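Local coordinates for protein 2-Keto-3-deoxy-(6-phospho-)gluconate aldolase (Thermoproteus tenax, PDB 2R91) that is an aldolase of the dihydrodipicolinate synthetase family, built on a TIM-barrel fold and present here as an assembly of four chains, at residues V152-T155 with A160-L163. Numbering follows the deposited sequence.
Sequences VKDT and AHTL. With SO4 (sulfate ion), chain E.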
ATOM      1  N   VAL A 152      22.300 -12.278  -1.684  1.00 21.19           N
ATOM      2  CA  VAL A 152      21.099 -11.429  -1.750  1.00 20.17           C
ATOM      3  C   VAL A 152      21.473  -9.953  -1.632  1.00 21.92           C
ATOM      4  O   VAL A 152      22.260  -9.557  -0.752  1.00 21.34           O
ATOM      5  CB  VAL A 152      20.044 -11.820  -0.662  1.00 21.29           C
ATOM      6  CG1 VAL A 152      18.746 -11.013  -0.825  1.00 19.98           C
ATOM      7  CG2 VAL A 152      19.734 -13.311  -0.700  1.00 20.79           C
ATOM      8  N   LYS A 153      20.926  -9.127  -2.521  1.00 20.47           N
ATOM      9  CA  LYS A 153      21.001  -7.684  -2.332  1.00 22.82           C
ATOM     10  C   LYS A 153      19.578  -7.247  -2.139  1.00 21.37           C
ATOM     11  O   LYS A 153      18.767  -7.436  -3.034  1.00 19.06           O
ATOM     12  CB  LYS A 153      21.583  -6.960  -3.544  1.00 24.48           C
ATOM     13  CG  LYS A 153      21.402  -5.384  -3.466  1.00 27.66           C
ATOM     14  CD  LYS A 153      21.755  -4.714  -4.813  1.00 28.54           C
ATOM     15  CE  LYS A 153      21.663  -3.151  -4.896  1.00 30.63           C
ATOM     16  NZ  LYS A 153      20.890  -2.407  -3.829  1.00 35.55           N
ATOM     17  N   ASP A 154      19.267  -6.693  -0.959  1.00 21.00           N
ATOM     18  CA  ASP A 154      17.893  -6.337  -0.609  1.00 19.46           C
ATOM     19  C   ASP A 154      17.829  -4.818  -0.495  1.00 19.93           C
ATOM     20  O   ASP A 154      18.316  -4.217   0.487  1.00 19.51           O
ATOM     21  CB  ASP A 154      17.496  -7.052   0.697  1.00 20.26           C
ATOM     22  CG  ASP A 154      15.979  -6.988   1.000  1.00 20.40           C
ATOM     23  OD1 ASP A 154      15.168  -6.863   0.065  1.00 19.54           O
ATOM     24  OD2 ASP A 154      15.603  -7.049   2.206  1.00 19.84           O
ATOM     25  N   THR A 155      17.307  -4.178  -1.538  1.00 19.77           N
ATOM     26  CA  THR A 155      17.172  -2.719  -1.537  1.00 20.78           C
ATOM     27  C   THR A 155      15.813  -2.474  -0.911  1.00 21.73           C
ATOM     28  O   THR A 155      14.787  -2.568  -1.562  1.00 21.00           O
ATOM     29  CB  THR A 155      17.320  -2.066  -2.951  1.00 20.51           C
ATOM     30  OG1 THR A 155      18.666  -2.268  -3.406  1.00 21.40           O
ATOM     31  CG2 THR A 155      17.110  -0.549  -2.859  1.00 19.66           C
ATOM     32  N   ALA A 160      14.868  -5.858   9.048  1.00 20.21           N
ATOM     33  CA  ALA A 160      14.483  -7.218   9.452  1.00 21.66           C
ATOM     34  C   ALA A 160      14.249  -8.117   8.229  1.00 20.84           C
ATOM     35  O   ALA A 160      14.582  -9.265   8.244  1.00 21.38           O
ATOM     36  CB  ALA A 160      13.231  -7.183  10.312  1.00 21.66           C
ATOM     37  N   HIS A 161      13.651  -7.570   7.187  1.00 21.55           N
ATOM     38  CA  HIS A 161      13.426  -8.338   5.941  1.00 19.92           C
ATOM     39  C   HIS A 161      14.795  -8.822   5.427  1.00 19.35           C
ATOM     40  O   HIS A 161      14.980  -9.998   5.061  1.00 19.47           O
ATOM     41  CB  HIS A 161      12.698  -7.407   4.938  1.00 20.75           C
ATOM     42  CG  HIS A 161      12.267  -8.092   3.676  1.00 21.29           C
ATOM     43  ND1 HIS A 161      13.130  -8.312   2.622  1.00 21.02           N
ATOM     44  CD2 HIS A 161      11.072  -8.618   3.304  1.00 22.59           C
ATOM     45  CE1 HIS A 161      12.485  -8.940   1.647  1.00 20.59           C
ATOM     46  NE2 HIS A 161      11.233  -9.134   2.029  1.00 21.62           N
ATOM     47  N   THR A 162      15.782  -7.928   5.437  1.00 18.46           N
ATOM     48  CA  THR A 162      17.134  -8.278   4.973  1.00 18.98           C
ATOM     49  C   THR A 162      17.806  -9.313   5.869  1.00 20.32           C
ATOM     50  O   THR A 162      18.378 -10.314   5.383  1.00 19.24           O
ATOM     51  CB  THR A 162      18.024  -7.033   4.836  1.00 18.81           C
ATOM     52  OG1 THR A 162      17.348  -6.059   4.053  1.00 19.25           O
ATOM     53  CG2 THR A 162      19.374  -7.364   4.152  1.00 16.54           C
ATOM     54  N   LEU A 163      17.739  -9.081   7.188  1.00 20.54           N
ATOM     55  CA  LEU A 163      18.308 -10.016   8.148  1.00 20.86           C
ATOM     56  C   LEU A 163      17.712 -11.406   7.977  1.00 19.80           C
ATOM     57  O   LEU A 163      18.390 -12.401   8.144  1.00 22.87           O
ATOM     58  CB  LEU A 163      18.076  -9.508   9.603  1.00 21.59           C
ATOM     59  CG  LEU A 163      19.108  -8.481  10.095  1.00 22.62           C
ATOM     60  CD1 LEU A 163      18.576  -7.671  11.298  1.00 21.55           C
ATOM     61  CD2 LEU A 163      20.433  -9.180  10.454  1.00 22.09           C
TER
HETATM   62  S   SO4 E   1      20.400   0.142  -6.237  1.00 36.51           S
HETATM   63  O1  SO4 E   1      19.442  -0.916  -5.818  1.00 30.51           O
HETATM   64  O2  SO4 E   1      21.315   0.286  -5.078  1.00 36.11           O
HETATM   65  O3  SO4 E   1      21.063  -0.025  -7.519  1.00 33.32           O
HETATM   66  O4  SO4 E   1      19.719   1.445  -6.443  1.00 37.37           O
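Asp154 meets His161 and Thr162 in a buried polar contact that ties the end of barrel strand 149-154 to the first turn of helix 159-168, the strand-to-helix half of a beta-alpha-beta unit in the TIM barrel. A single carboxylate oxygen carries it. With CG anti to the backbone N (chi1 -168°), the Asp154 side chain extends from the strand toward the helix, where its OD2 accepts from Thr162 OG1 at 2.7 Å and from His161 ND1 at 2.8 Å. The two donors come from opposite faces of the carboxylate plane, the hydroxyl on the anti side and the imidazole on the syn side. OD2 lies at the edge of the His161 ring, near its plane, and the N-H...O angle of 159° makes this a fairly straight hydrogen bond. Thr162 OG1 is also hydrogen-bonded to Asn176 ND2 on the next strand, 173-176. The other carboxylate oxygen, OD1, accepts from Asn156. Lys153, and Thr155 just beyond the strand, approach a sulfate ion, though their polar ends are less surely placed. His161 NE2 is hydrogen-bonded to Asp137 OD2. With a carboxylate at each nitrogen, the imidazole could carry both protons, which would probably give the bond to Asp154 some ionic character.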